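Local coordinates for protein quinone oxidoreductase (PDB 1IYZ) that probably catalyses the NADPH-dependent reduction of quinones, binding the cofactor in a Rossmann-type domain of the medium-chain dehydrogenase family, at residues L112-A117 with T140-V145; V129-A134 with L192-R197; R213-G218 with L240-T245. All coordinates share one frame; numbering follows the deposited sequence.

Contact 1. Residues L112-A117 with T140-V145. With NDP (NADPH dihydro-nicotinamide-adenine-dinucleotide phosphate), chain B.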
loop_
_atom_site.group_PDB
_atom_site.type_symbol
_atom_site.label_atom_id
_atom_site.label_comp_id
_atom_site.label_asym_id
_atom_site.label_seq_id
_atom_site.Cartn_x
_atom_site.Cartn_y
_atom_site.Cartn_z
ATOM N N LEU A 112 -0.493 4.079 -19.485
ATOM C CA LEU A 112 -0.074 3.966 -20.873
ATOM C C LEU A 112 1.449 4.008 -20.917
ATOM O O LEU A 112 2.071 3.244 -21.651
ATOM C CB LEU A 112 -0.660 5.099 -21.718
ATOM C CG LEU A 112 -2.092 4.877 -22.212
ATOM C CD1 LEU A 112 -2.618 6.117 -22.921
ATOM C CD2 LEU A 112 -2.102 3.678 -23.147
ATOM N N THR A 113 2.047 4.889 -20.114
ATOM C CA THR A 113 3.499 5.012 -20.062
ATOM C C THR A 113 4.125 3.717 -19.558
ATOM O O THR A 113 5.091 3.218 -20.132
ATOM C CB THR A 113 3.948 6.168 -19.120
ATOM O OG1 THR A 113 3.463 7.421 -19.618
ATOM C CG2 THR A 113 5.474 6.224 -19.023
ATOM N N ALA A 114 3.569 3.172 -18.482
ATOM C CA ALA A 114 4.100 1.941 -17.904
ATOM C C ALA A 114 4.026 0.782 -18.883
ATOM O O ALA A 114 4.985 0.032 -19.052
ATOM C CB ALA A 114 3.347 1.591 -16.622
ATOM N N TYR A 115 2.880 0.641 -19.533
ATOM C CA TYR A 115 2.690 -0.443 -20.481
ATOM C C TYR A 115 3.570 -0.297 -21.724
ATOM O O TYR A 115 4.304 -1.226 -22.083
ATOM C CB TYR A 115 1.216 -0.543 -20.874
ATOM C CG TYR A 115 0.954 -1.601 -21.912
ATOM C CD1 TYR A 115 0.970 -1.288 -23.273
ATOM C CD2 TYR A 115 0.749 -2.930 -21.540
ATOM C CE1 TYR A 115 0.790 -2.276 -24.236
ATOM C CE2 TYR A 115 0.572 -3.923 -22.489
ATOM C CZ TYR A 115 0.592 -3.591 -23.834
ATOM O OH TYR A 115 0.417 -4.575 -24.777
ATOM N N LEU A 116 3.508 0.860 -22.378
ATOM C CA LEU A 116 4.320 1.074 -23.571
ATOM C C LEU A 116 5.816 0.949 -23.290
ATOM O O LEU A 116 6.560 0.386 -24.094
ATOM C CB LEU A 116 4.012 2.438 -24.186
ATOM C CG LEU A 116 2.589 2.525 -24.735
ATOM C CD1 LEU A 116 2.353 3.890 -25.347
ATOM C CD2 LEU A 116 2.384 1.420 -25.754
ATOM N N ALA A 117 6.262 1.460 -22.150
ATOM C CA ALA A 117 7.677 1.366 -21.812
ATOM C C ALA A 117 8.102 -0.105 -21.668
ATOM O O ALA A 117 9.179 -0.494 -22.112
ATOM C CB ALA A 117 7.956 2.130 -20.530
ATOM N N THR A 140 3.634 3.453 -9.037
ATOM C CA THR A 140 2.592 2.549 -8.559
ATOM C C THR A 140 1.857 1.870 -9.713
ATOM O O THR A 140 1.381 0.738 -9.575
ATOM C CB THR A 140 1.571 3.298 -7.685
ATOM O OG1 THR A 140 0.984 4.366 -8.446
ATOM C CG2 THR A 140 2.243 3.854 -6.443
ATOM N N ALA A 141 1.758 2.565 -10.844
ATOM C CA ALA A 141 1.101 1.999 -12.019
ATOM C C ALA A 141 2.004 0.912 -12.592
ATOM O O ALA A 141 1.564 -0.222 -12.822
ATOM C CB ALA A 141 0.861 3.079 -13.072
ATOM N N ALA A 142 3.270 1.268 -12.809
ATOM C CA ALA A 142 4.248 0.342 -13.366
ATOM C C ALA A 142 4.301 -0.970 -12.585
ATOM O O ALA A 142 4.378 -2.054 -13.180
ATOM C CB ALA A 142 5.628 0.991 -13.401
ATOM N N VAL A 143 4.253 -0.883 -11.259
ATOM C CA VAL A 143 4.301 -2.092 -10.442
ATOM C C VAL A 143 3.151 -3.032 -10.788
ATOM O O VAL A 143 3.357 -4.234 -10.971
ATOM C CB VAL A 143 4.237 -1.771 -8.936
ATOM C CG1 VAL A 143 4.234 -3.067 -8.123
ATOM C CG2 VAL A 143 5.421 -0.899 -8.544
ATOM N N GLN A 144 1.945 -2.481 -10.886
ATOM C CA GLN A 144 0.772 -3.284 -11.203
ATOM C C GLN A 144 0.847 -3.863 -12.617
ATOM O O GLN A 144 0.696 -5.075 -12.806
ATOM C CB GLN A 144 -0.492 -2.445 -11.036
ATOM C CG GLN A 144 -0.614 -1.820 -9.658
ATOM C CD GLN A 144 -1.859 -0.960 -9.504
ATOM O OE1 GLN A 144 -2.986 -1.459 -9.562
ATOM N NE2 GLN A 144 -1.658 0.345 -9.312
ATOM N N VAL A 145 1.089 -3.000 -13.604
ATOM C CA VAL A 145 1.194 -3.428 -14.998
ATOM C C VAL A 145 2.293 -4.486 -15.176
ATOM O O VAL A 145 2.151 -5.415 -15.962
ATOM C CB VAL A 145 1.493 -2.224 -15.923
ATOM C CG1 VAL A 145 1.586 -2.681 -17.377
ATOM C CG2 VAL A 145 0.411 -1.178 -15.764
HETATM P PA NDP B . 5.172 10.514 -9.421
HETATM O O1A NDP B . 4.119 10.623 -8.732
HETATM O O2A NDP B . 6.093 9.290 -9.653
HETATM O O5B NDP B . 6.414 11.611 -8.785
HETATM C C5B NDP B . 7.786 11.641 -9.078
HETATM C C4B NDP B . 8.511 10.801 -8.070
HETATM O O4B NDP B . 9.808 10.706 -8.646
HETATM C C3B NDP B . 8.731 11.404 -6.676
HETATM O O3B NDP B . 7.570 11.143 -5.844
HETATM C C2B NDP B . 10.078 10.820 -6.276
HETATM O O2B NDP B . 9.843 9.623 -5.547
HETATM C C1B NDP B . 10.818 10.555 -7.659
HETATM N N9A NDP B . 11.952 11.493 -7.658
HETATM C C8A NDP B . 13.252 11.200 -7.617
HETATM N N7A NDP B . 13.971 12.328 -7.583
HETATM C C5A NDP B . 13.078 13.293 -7.603
HETATM C C6A NDP B . 13.367 14.650 -7.548
HETATM N N6A NDP B . 14.605 15.126 -7.478
HETATM N N1A NDP B . 12.311 15.465 -7.559
HETATM C C2A NDP B . 11.027 15.015 -7.619
HETATM N N3A NDP B . 10.762 13.707 -7.666
HETATM C C4A NDP B . 11.800 12.820 -7.649
HETATM O O3 NDP B . 5.406 11.051 -10.874
HETATM P PN NDP B . 4.680 11.853 -12.025
HETATM O O1N NDP B . 3.981 11.083 -13.036
HETATM O O2N NDP B . 5.188 13.257 -12.192
HETATM O O5D NDP B . 6.079 11.447 -12.783
HETATM C C5D NDP B . 7.448 11.829 -12.378
HETATM C C4D NDP B . 8.485 11.235 -13.391
HETATM O O4D NDP B . 7.812 10.433 -14.384
HETATM C C3D NDP B . 9.163 12.361 -14.172
HETATM O O3D NDP B . 10.554 12.071 -14.277
HETATM C C2D NDP B . 8.408 12.379 -15.478
HETATM O O2D NDP B . 9.097 13.105 -16.484
HETATM C C1D NDP B . 8.314 10.824 -15.681
HETATM N N1N NDP B . 7.355 10.500 -16.785
HETATM C C2N NDP B . 7.934 10.494 -18.078
HETATM C C3N NDP B . 7.061 10.184 -19.199
HETATM C C7N NDP B . 7.622 10.152 -20.578
HETATM O O7N NDP B . 6.943 10.353 -21.615
HETATM N N7N NDP B . 8.941 9.878 -20.765
HETATM C C4N NDP B . 5.705 9.913 -18.933
HETATM C C5N NDP B . 5.167 9.925 -17.668
HETATM C C6N NDP B . 5.989 10.217 -16.587
HETATM P P2B NDP B . 10.925 9.088 -4.400
HETATM O O1X NDP B . 10.472 7.717 -4.080
HETATM O O2X NDP B . 12.241 9.122 -5.052
HETATM O O3X NDP B . 10.782 10.074 -3.312
#
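Tyr115 meets Val145 at the edge of its ring: methyl CG1 of Val145 sits near the ring plane, while the ring itself packs against that of Phe260, the two planes about 35° apart. A chi1 of -179° turns CG1 of Val145 to Tyr115, 4.1 Å from Tyr115 CB, and leaves the other branch facing the neighbouring residue, Val145 CG2 lying 4.1 Å from Ala114 CB. Ala114 lies at the middle of the contact. Its methyl points toward the partner and approaches the backbone more closely than any side chain, with Ala114 CB 3.6 Å from Ala142 CA and 4.0 Å from Ala142 CB. The short helical segments cross at -48° with their axes 8.6 Å apart, joined across the interface by apolar contact. The amide of Gln144 bonds away from the interface: NE2 reaches back one turn to Thr140 O, from above the carbonyl plane, and OE1 accepts from Arg270 N. On another side of helix 108-120, Thr113 OG1 lies 3.4 Å from C4N of the nicotinamide. Such alanine-lined packing joins helix 108-120 to helix 137-148, the helix that follows the first strand of the Rossmann fold.

Contact 2. Residues V129-A134 with L192-R197; sequences VLVQAA and LVLEVR. With NDP (NADPH dihydro-nicotinamide-adenine-dinucleotide phosphate), chain B.
Two backbone bonds tie Leu130 into the neighbouring strand: Leu130 N donates to Leu192 O at 2.9 Å, and Leu130 O accepts from Leu194 N at 3.1 Å. One residue thus bridges two partners on either side of Val193, the regular pattern of parallel strands. Beyond the strand ends a side chain takes over. Gln132 OE1 accepts from Val196 N at 3.1 Å, the donor lying nearly in line with the amide C=O, and a weak, longer bond from Arg197 N joins it. The anti chi2 (178°) stretches Gln132 across the gap to these amides. Its NE2 makes a weak, bent bond to Glu195 OE2, the amide and carboxylate planes being 70° apart; Ser204 OG is the stronger partner of that carboxylate oxygen. Arg197 turns its guanidinium to Glu221 (a salt bridge) and Tyr177 (cation-pi), while its CG packs beside Gln132.

Outward lies aliphatic packing. Val129 CG2 rests 3.6 Å from Leu192 CB, and Val131 CG2 meets Leu194 CD1 on the same face, beneath helix 137-148. On the reverse face Leu130 runs alongside Val193. Ala133 CB packs on Val196 CG2 and also reaches NADPH, 3.4 Å from its O4B. Where the sheet bonding stops, a buried glutamine thus continues it with its side-chain oxygen, much as a backbone carbonyl would, joining two loops that both touch the cofactor.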
loop_
_atom_site.group_PDB
_atom_site.type_symbol
_atom_site.label_atom_id
_atom_site.label_comp_id
_atom_site.label_asym_id
_atom_site.label_seq_id
_atom_site.Cartn_x
_atom_site.Cartn_y
_atom_site.Cartn_z
ATOM N N VAL A 129 12.242 -6.685 -13.087
ATOM C CA VAL A 129 12.256 -5.266 -13.416
ATOM C C VAL A 129 12.334 -4.359 -12.193
ATOM O O VAL A 129 11.614 -4.538 -11.212
ATOM C CB VAL A 129 11.031 -4.856 -14.264
ATOM C CG1 VAL A 129 9.752 -5.089 -13.497
ATOM C CG2 VAL A 129 11.152 -3.394 -14.658
ATOM N N LEU A 130 13.229 -3.385 -12.271
ATOM C CA LEU A 130 13.426 -2.423 -11.196
ATOM C C LEU A 130 12.588 -1.177 -11.491
ATOM O O LEU A 130 12.826 -0.497 -12.491
ATOM C CB LEU A 130 14.904 -2.021 -11.113
ATOM C CG LEU A 130 15.446 -1.161 -9.957
ATOM C CD1 LEU A 130 16.585 -0.319 -10.500
ATOM C CD2 LEU A 130 14.401 -0.245 -9.365
ATOM N N VAL A 131 11.615 -0.888 -10.629
ATOM C CA VAL A 131 10.782 0.300 -10.793
ATOM C C VAL A 131 11.196 1.337 -9.750
ATOM O O VAL A 131 11.039 1.109 -8.545
ATOM C CB VAL A 131 9.280 -0.020 -10.602
ATOM C CG1 VAL A 131 8.473 1.283 -10.478
ATOM C CG2 VAL A 131 8.771 -0.845 -11.773
ATOM N N GLN A 132 11.737 2.466 -10.207
ATOM C CA GLN A 132 12.164 3.525 -9.290
ATOM C C GLN A 132 10.972 4.425 -8.988
ATOM O O GLN A 132 9.939 4.330 -9.665
ATOM C CB GLN A 132 13.279 4.359 -9.908
ATOM C CG GLN A 132 14.476 3.571 -10.405
ATOM C CD GLN A 132 15.499 4.482 -11.053
ATOM O OE1 GLN A 132 15.145 5.355 -11.849
ATOM N NE2 GLN A 132 16.768 4.290 -10.718
ATOM N N ALA A 133 11.111 5.296 -7.984
ATOM C CA ALA A 133 10.018 6.190 -7.594
ATOM C C ALA A 133 8.736 5.362 -7.555
ATOM O O ALA A 133 7.665 5.826 -7.944
ATOM C CB ALA A 133 9.885 7.320 -8.594
ATOM N N ALA A 134 8.873 4.131 -7.069
ATOM C CA ALA A 134 7.789 3.156 -7.005
ATOM C C ALA A 134 6.550 3.477 -6.175
ATOM O O ALA A 134 5.600 2.701 -6.162
ATOM C CB ALA A 134 8.360 1.821 -6.565
ATOM N N LEU A 192 15.330 -5.563 -16.618
ATOM C CA LEU A 192 14.752 -4.275 -16.991
ATOM C C LEU A 192 14.853 -3.197 -15.921
ATOM O O LEU A 192 14.772 -3.470 -14.722
ATOM C CB LEU A 192 13.274 -4.455 -17.341
ATOM C CG LEU A 192 12.984 -5.207 -18.635
ATOM C CD1 LEU A 192 11.622 -5.881 -18.560
ATOM C CD2 LEU A 192 13.068 -4.229 -19.797
ATOM N N VAL A 193 15.017 -1.960 -16.364
ATOM C CA VAL A 193 15.082 -0.844 -15.443
ATOM C C VAL A 193 14.333 0.348 -16.006
ATOM O O VAL A 193 14.634 0.820 -17.102
ATOM C CB VAL A 193 16.533 -0.418 -15.154
ATOM C CG1 VAL A 193 16.541 0.911 -14.429
ATOM C CG2 VAL A 193 17.223 -1.470 -14.312
ATOM N N LEU A 194 13.342 0.822 -15.262
ATOM C CA LEU A 194 12.582 1.989 -15.683
ATOM C C LEU A 194 13.234 3.181 -14.984
ATOM O O LEU A 194 13.046 3.399 -13.791
ATOM C CB LEU A 194 11.114 1.827 -15.283
ATOM C CG LEU A 194 10.516 0.521 -15.816
ATOM C CD1 LEU A 194 9.037 0.412 -15.447
ATOM C CD2 LEU A 194 10.700 0.471 -17.327
ATOM N N GLU A 195 14.024 3.932 -15.742
ATOM C CA GLU A 195 14.759 5.086 -15.222
ATOM C C GLU A 195 13.987 6.386 -15.224
ATOM O O GLU A 195 13.738 6.959 -16.284
ATOM C CB GLU A 195 16.036 5.291 -16.031
ATOM C CG GLU A 195 17.289 4.805 -15.356
ATOM C CD GLU A 195 17.690 5.683 -14.198
ATOM O OE1 GLU A 195 17.684 6.918 -14.374
ATOM O OE2 GLU A 195 18.022 5.142 -13.119
ATOM N N VAL A 196 13.621 6.867 -14.041
ATOM C CA VAL A 196 12.893 8.123 -13.951
ATOM C C VAL A 196 13.758 9.150 -13.233
ATOM O O VAL A 196 13.432 10.336 -13.203
ATOM C CB VAL A 196 11.552 7.953 -13.199
ATOM C CG1 VAL A 196 10.689 6.920 -13.900
ATOM C CG2 VAL A 196 11.809 7.537 -11.772
ATOM N N ARG A 197 14.870 8.684 -12.671
ATOM C CA ARG A 197 15.793 9.550 -11.943
ATOM C C ARG A 197 16.722 10.275 -12.906
ATOM O O ARG A 197 16.737 11.508 -12.967
ATOM C CB ARG A 197 16.616 8.723 -10.961
ATOM C CG ARG A 197 15.768 7.903 -10.001
ATOM C CD ARG A 197 16.162 8.170 -8.564
ATOM N NE ARG A 197 17.382 7.470 -8.188
ATOM C CZ ARG A 197 18.229 7.900 -7.262
ATOM N NH1 ARG A 197 17.989 9.039 -6.621
ATOM N NH2 ARG A 197 19.309 7.188 -6.976
HETATM P PA NDP B . 5.172 10.514 -9.421
HETATM O O1A NDP B . 4.119 10.623 -8.732
HETATM O O2A NDP B . 6.093 9.290 -9.653
HETATM O O5B NDP B . 6.414 11.611 -8.785
HETATM C C5B NDP B . 7.786 11.641 -9.078
HETATM C C4B NDP B . 8.511 10.801 -8.070
HETATM O O4B NDP B . 9.808 10.706 -8.646
HETATM C C3B NDP B . 8.731 11.404 -6.676
HETATM O O3B NDP B . 7.570 11.143 -5.844
HETATM C C2B NDP B . 10.078 10.820 -6.276
HETATM O O2B NDP B . 9.843 9.623 -5.547
HETATM C C1B NDP B . 10.818 10.555 -7.659
HETATM N N9A NDP B . 11.952 11.493 -7.658
HETATM C C8A NDP B . 13.252 11.200 -7.617
HETATM N N7A NDP B . 13.971 12.328 -7.583
HETATM C C5A NDP B . 13.078 13.293 -7.603
HETATM C C6A NDP B . 13.367 14.650 -7.548
HETATM N N6A NDP B . 14.605 15.126 -7.478
HETATM N N1A NDP B . 12.311 15.465 -7.559
HETATM C C2A NDP B . 11.027 15.015 -7.619
HETATM N N3A NDP B . 10.762 13.707 -7.666
HETATM C C4A NDP B . 11.800 12.820 -7.649
HETATM O O3 NDP B . 5.406 11.051 -10.874
HETATM P PN NDP B . 4.680 11.853 -12.025
HETATM O O1N NDP B . 3.981 11.083 -13.036
HETATM O O2N NDP B . 5.188 13.257 -12.192
HETATM O O5D NDP B . 6.079 11.447 -12.783
HETATM C C5D NDP B . 7.448 11.829 -12.378
HETATM C C4D NDP B . 8.485 11.235 -13.391
HETATM O O4D NDP B . 7.812 10.433 -14.384
HETATM C C3D NDP B . 9.163 12.361 -14.172
HETATM O O3D NDP B . 10.554 12.071 -14.277
HETATM C C2D NDP B . 8.408 12.379 -15.478
HETATM O O2D NDP B . 9.097 13.105 -16.484
HETATM C C1D NDP B . 8.314 10.824 -15.681
HETATM N N1N NDP B . 7.355 10.500 -16.785
HETATM C C2N NDP B . 7.934 10.494 -18.078
HETATM C C3N NDP B . 7.061 10.184 -19.199
HETATM C C7N NDP B . 7.622 10.152 -20.578
HETATM O O7N NDP B . 6.943 10.353 -21.615
HETATM N N7N NDP B . 8.941 9.878 -20.765
HETATM C C4N NDP B . 5.705 9.913 -18.933
HETATM C C5N NDP B . 5.167 9.925 -17.668
HETATM C C6N NDP B . 5.989 10.217 -16.587
HETATM P P2B NDP B . 10.925 9.088 -4.400
HETATM O O1X NDP B . 10.472 7.717 -4.080
HETATM O O2X NDP B . 12.241 9.122 -5.052
HETATM O O3X NDP B . 10.782 10.074 -3.312
#

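Contact 3. Residues R213-G218 with L240-T245. With NDP (NADPH dihydro-nicotinamide-adenine-dinucleotide phosphate), chain B.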
loop_
_atom_site.group_PDB
_atom_site.type_symbol
_atom_site.label_atom_id
_atom_site.label_comp_id
_atom_site.label_asym_id
_atom_site.label_seq_id
_atom_site.Cartn_x
_atom_site.Cartn_y
_atom_site.Cartn_z
ATOM N N ARG A 213 17.698 -4.385 -20.534
ATOM C CA ARG A 213 17.451 -3.109 -21.182
ATOM C C ARG A 213 16.940 -2.072 -20.193
ATOM O O ARG A 213 16.063 -2.349 -19.375
ATOM C CB ARG A 213 16.462 -3.275 -22.335
ATOM C CG ARG A 213 15.509 -4.427 -22.175
ATOM C CD ARG A 213 15.972 -5.639 -22.953
ATOM N NE ARG A 213 15.948 -6.850 -22.132
ATOM C CZ ARG A 213 14.846 -7.454 -21.694
ATOM N NH1 ARG A 213 13.640 -6.977 -21.995
ATOM N NH2 ARG A 213 14.952 -8.532 -20.928
ATOM N N LEU A 214 17.515 -0.877 -20.257
ATOM C CA LEU A 214 17.116 0.208 -19.376
ATOM C C LEU A 214 16.259 1.174 -20.177
ATOM O O LEU A 214 16.664 1.626 -21.241
ATOM C CB LEU A 214 18.354 0.922 -18.820
ATOM C CG LEU A 214 18.162 2.197 -17.982
ATOM C CD1 LEU A 214 19.404 2.451 -17.142
ATOM C CD2 LEU A 214 17.886 3.390 -18.896
ATOM N N VAL A 215 15.061 1.466 -19.684
ATOM C CA VAL A 215 14.177 2.391 -20.375
ATOM C C VAL A 215 14.326 3.763 -19.737
ATOM O O VAL A 215 14.057 3.941 -18.549
ATOM C CB VAL A 215 12.720 1.949 -20.262
ATOM C CG1 VAL A 215 11.826 2.886 -21.067
ATOM C CG2 VAL A 215 12.586 0.514 -20.734
ATOM N N TYR A 216 14.768 4.733 -20.523
ATOM C CA TYR A 216 14.962 6.078 -20.016
ATOM C C TYR A 216 13.643 6.830 -20.103
ATOM O O TYR A 216 13.270 7.338 -21.159
ATOM C CB TYR A 216 16.035 6.780 -20.839
ATOM C CG TYR A 216 16.776 7.823 -20.066
ATOM C CD1 TYR A 216 16.139 8.982 -19.633
ATOM C CD2 TYR A 216 18.106 7.637 -19.728
ATOM C CE1 TYR A 216 16.812 9.933 -18.878
ATOM C CE2 TYR A 216 18.790 8.577 -18.974
ATOM C CZ TYR A 216 18.140 9.722 -18.550
ATOM O OH TYR A 216 18.820 10.642 -17.786
ATOM N N ILE A 217 12.939 6.904 -18.982
ATOM C CA ILE A 217 11.639 7.563 -18.948
ATOM C C ILE A 217 11.669 9.004 -18.452
ATOM O O ILE A 217 10.790 9.797 -18.780
ATOM C CB ILE A 217 10.657 6.743 -18.094
ATOM C CG1 ILE A 217 10.455 5.375 -18.732
ATOM C CG2 ILE A 217 9.327 7.443 -17.997
ATOM C CD1 ILE A 217 9.600 4.453 -17.906
ATOM N N GLY A 218 12.685 9.346 -17.671
ATOM C CA GLY A 218 12.784 10.699 -17.166
ATOM C C GLY A 218 14.101 11.028 -16.496
ATOM O O GLY A 218 14.926 10.154 -16.225
ATOM N N LEU A 240 16.907 2.659 -23.907
ATOM C CA LEU A 240 15.800 3.161 -24.712
ATOM C C LEU A 240 15.289 4.517 -24.249
ATOM O O LEU A 240 14.829 4.656 -23.118
ATOM C CB LEU A 240 14.621 2.189 -24.691
ATOM C CG LEU A 240 14.772 0.833 -25.370
ATOM C CD1 LEU A 240 15.866 0.009 -24.688
ATOM C CD2 LEU A 240 13.424 0.118 -25.308
ATOM N N GLY A 241 15.381 5.515 -25.121
ATOM C CA GLY A 241 14.864 6.821 -24.779
ATOM C C GLY A 241 13.363 6.641 -24.900
ATOM O O GLY A 241 12.900 5.877 -25.748
ATOM N N PHE A 242 12.589 7.321 -24.067
ATOM C CA PHE A 242 11.149 7.153 -24.136
ATOM C C PHE A 242 10.373 8.431 -23.892
ATOM O O PHE A 242 10.693 9.211 -22.992
ATOM C CB PHE A 242 10.712 6.071 -23.136
ATOM C CG PHE A 242 9.229 5.831 -23.105
ATOM C CD1 PHE A 242 8.383 6.693 -22.406
ATOM C CD2 PHE A 242 8.672 4.769 -23.809
ATOM C CE1 PHE A 242 7.005 6.507 -22.411
ATOM C CE2 PHE A 242 7.295 4.570 -23.824
ATOM C CZ PHE A 242 6.457 5.445 -23.122
ATOM N N TRP A 243 9.349 8.634 -24.713
ATOM C CA TRP A 243 8.473 9.792 -24.596
ATOM C C TRP A 243 7.091 9.412 -25.122
ATOM O O TRP A 243 6.905 9.151 -26.311
ATOM C CB TRP A 243 9.053 10.981 -25.363
ATOM C CG TRP A 243 8.245 12.222 -25.218
ATOM C CD1 TRP A 243 7.484 12.581 -24.145
ATOM C CD2 TRP A 243 8.115 13.275 -26.175
ATOM N NE1 TRP A 243 6.881 13.793 -24.377
ATOM C CE2 TRP A 243 7.251 14.243 -25.615
ATOM C CE3 TRP A 243 8.642 13.499 -27.454
ATOM C CZ2 TRP A 243 6.901 15.417 -26.290
ATOM C CZ3 TRP A 243 8.292 14.673 -28.128
ATOM C CH2 TRP A 243 7.431 15.612 -27.540
ATOM N N LEU A 244 6.128 9.381 -24.209
ATOM C CA LEU A 244 4.744 8.993 -24.493
ATOM C C LEU A 244 3.983 9.756 -25.593
ATOM O O LEU A 244 3.290 9.149 -26.411
ATOM C CB LEU A 244 3.953 9.064 -23.178
ATOM C CG LEU A 244 2.624 8.336 -22.946
ATOM C CD1 LEU A 244 1.514 9.340 -22.823
ATOM C CD2 LEU A 244 2.363 7.332 -24.047
ATOM N N THR A 245 4.113 11.079 -25.612
ATOM C CA THR A 245 3.395 11.901 -26.577
ATOM C C THR A 245 3.364 11.396 -28.017
ATOM O O THR A 245 2.291 11.128 -28.557
ATOM C CB THR A 245 3.931 13.334 -26.592
ATOM O OG1 THR A 245 3.997 13.836 -25.253
ATOM C CG2 THR A 245 3.017 14.218 -27.420
HETATM P PA NDP B . 5.172 10.514 -9.421
HETATM O O1A NDP B . 4.119 10.623 -8.732
HETATM O O2A NDP B . 6.093 9.290 -9.653
HETATM O O5B NDP B . 6.414 11.611 -8.785
HETATM C C5B NDP B . 7.786 11.641 -9.078
HETATM C C4B NDP B . 8.511 10.801 -8.070
HETATM O O4B NDP B . 9.808 10.706 -8.646
HETATM C C3B NDP B . 8.731 11.404 -6.676
HETATM O O3B NDP B . 7.570 11.143 -5.844
HETATM C C2B NDP B . 10.078 10.820 -6.276
HETATM O O2B NDP B . 9.843 9.623 -5.547
HETATM C C1B NDP B . 10.818 10.555 -7.659
HETATM N N9A NDP B . 11.952 11.493 -7.658
HETATM C C8A NDP B . 13.252 11.200 -7.617
HETATM N N7A NDP B . 13.971 12.328 -7.583
HETATM C C5A NDP B . 13.078 13.293 -7.603
HETATM C C6A NDP B . 13.367 14.650 -7.548
HETATM N N6A NDP B . 14.605 15.126 -7.478
HETATM N N1A NDP B . 12.311 15.465 -7.559
HETATM C C2A NDP B . 11.027 15.015 -7.619
HETATM N N3A NDP B . 10.762 13.707 -7.666
HETATM C C4A NDP B . 11.800 12.820 -7.649
HETATM O O3 NDP B . 5.406 11.051 -10.874
HETATM P PN NDP B . 4.680 11.853 -12.025
HETATM O O1N NDP B . 3.981 11.083 -13.036
HETATM O O2N NDP B . 5.188 13.257 -12.192
HETATM O O5D NDP B . 6.079 11.447 -12.783
HETATM C C5D NDP B . 7.448 11.829 -12.378
HETATM C C4D NDP B . 8.485 11.235 -13.391
HETATM O O4D NDP B . 7.812 10.433 -14.384
HETATM C C3D NDP B . 9.163 12.361 -14.172
HETATM O O3D NDP B . 10.554 12.071 -14.277
HETATM C C2D NDP B . 8.408 12.379 -15.478
HETATM O O2D NDP B . 9.097 13.105 -16.484
HETATM C C1D NDP B . 8.314 10.824 -15.681
HETATM N N1N NDP B . 7.355 10.500 -16.785
HETATM C C2N NDP B . 7.934 10.494 -18.078
HETATM C C3N NDP B . 7.061 10.184 -19.199
HETATM C C7N NDP B . 7.622 10.152 -20.578
HETATM O O7N NDP B . 6.943 10.353 -21.615
HETATM N N7N NDP B . 8.941 9.878 -20.765
HETATM C C4N NDP B . 5.705 9.913 -18.933
HETATM C C5N NDP B . 5.167 9.925 -17.668
HETATM C C6N NDP B . 5.989 10.217 -16.587
HETATM P P2B NDP B . 10.925 9.088 -4.400
HETATM O O1X NDP B . 10.472 7.717 -4.080
HETATM O O2X NDP B . 12.241 9.122 -5.052
HETATM O O3X NDP B . 10.782 10.074 -3.312
#
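With CG anti to the backbone N (chi1 179°) the Phe242 ring is carried toward the cofactor, while Val215, whose CG1 is likewise anti (-176°), sets that methyl 4.0 Å from Phe242 CB. In Ile217 the branch anti to the backbone N is CG2, and this methyl lies 3.4 Å from C2N of the nicotinamide, while CG1 faces the Phe242 ring obliquely and more loosely.

Beneath these side chains two parallel strands are zipped together. Leu240 N donates to Leu214 O at 2.9 Å, and Leu240 O accepts from Tyr216 N; the third bond of the series, Phe242 N to Tyr216 O, is weak and bent. Leu240 CD1 reaches back along the neighbouring strand, 4.1 Å from Arg213 CB. The guanidinium of Arg213 leads elsewhere, to Ala121 O and Glu127.

As the strands end, their backbones part round the carboxamide of NADPH. Its N7N donates to Ile217 O at 2.7 Å and to Phe242 O at 2.9 Å, so both amide hydrogens have an acceptor, one from each segment. Its O7N accepts a nearly straight bond from Leu244 N (171°). The edge of the Phe242 ring abuts the same amide, and CD1 of Trp243 approaches O7N edge-on. Three backbone bonds therefore fix the rotation of the amide and probably help set which face the nicotinamide presents. This site, at the carboxyl ends of the parallel strands of a Rossmann-type domain, is the nicotinamide end of the cofactor site, and is consistent with the medium-chain dehydrogenase/reductase family.

In the fold
Contacts 2 and 3 belong to one six-stranded parallel sheet, in which strand 190-195 neighbours strand 212-216: Val215 N lies 2.7 Å from Val193 O, and Val215 O lies 2.8 Å from Glu195 N, both probable hydrogen bonds. Contact 1 supplies helix 137-148, which packs on this sheet, with Ala142 CB 4.0 Å from both Val131 CG2 and Leu194 CD1 of contact 2. It also abuts contact 3, where Thr113 CG2 is 3.7 Å from Phe242 CE1. All three converge on NADPH, their centres only 10 to 12 Å apart: contact 2 borders the riboses, contact 3 grips the carboxamide, and Thr113 of contact 1 shares with Ile217 the same side of the nicotinamide.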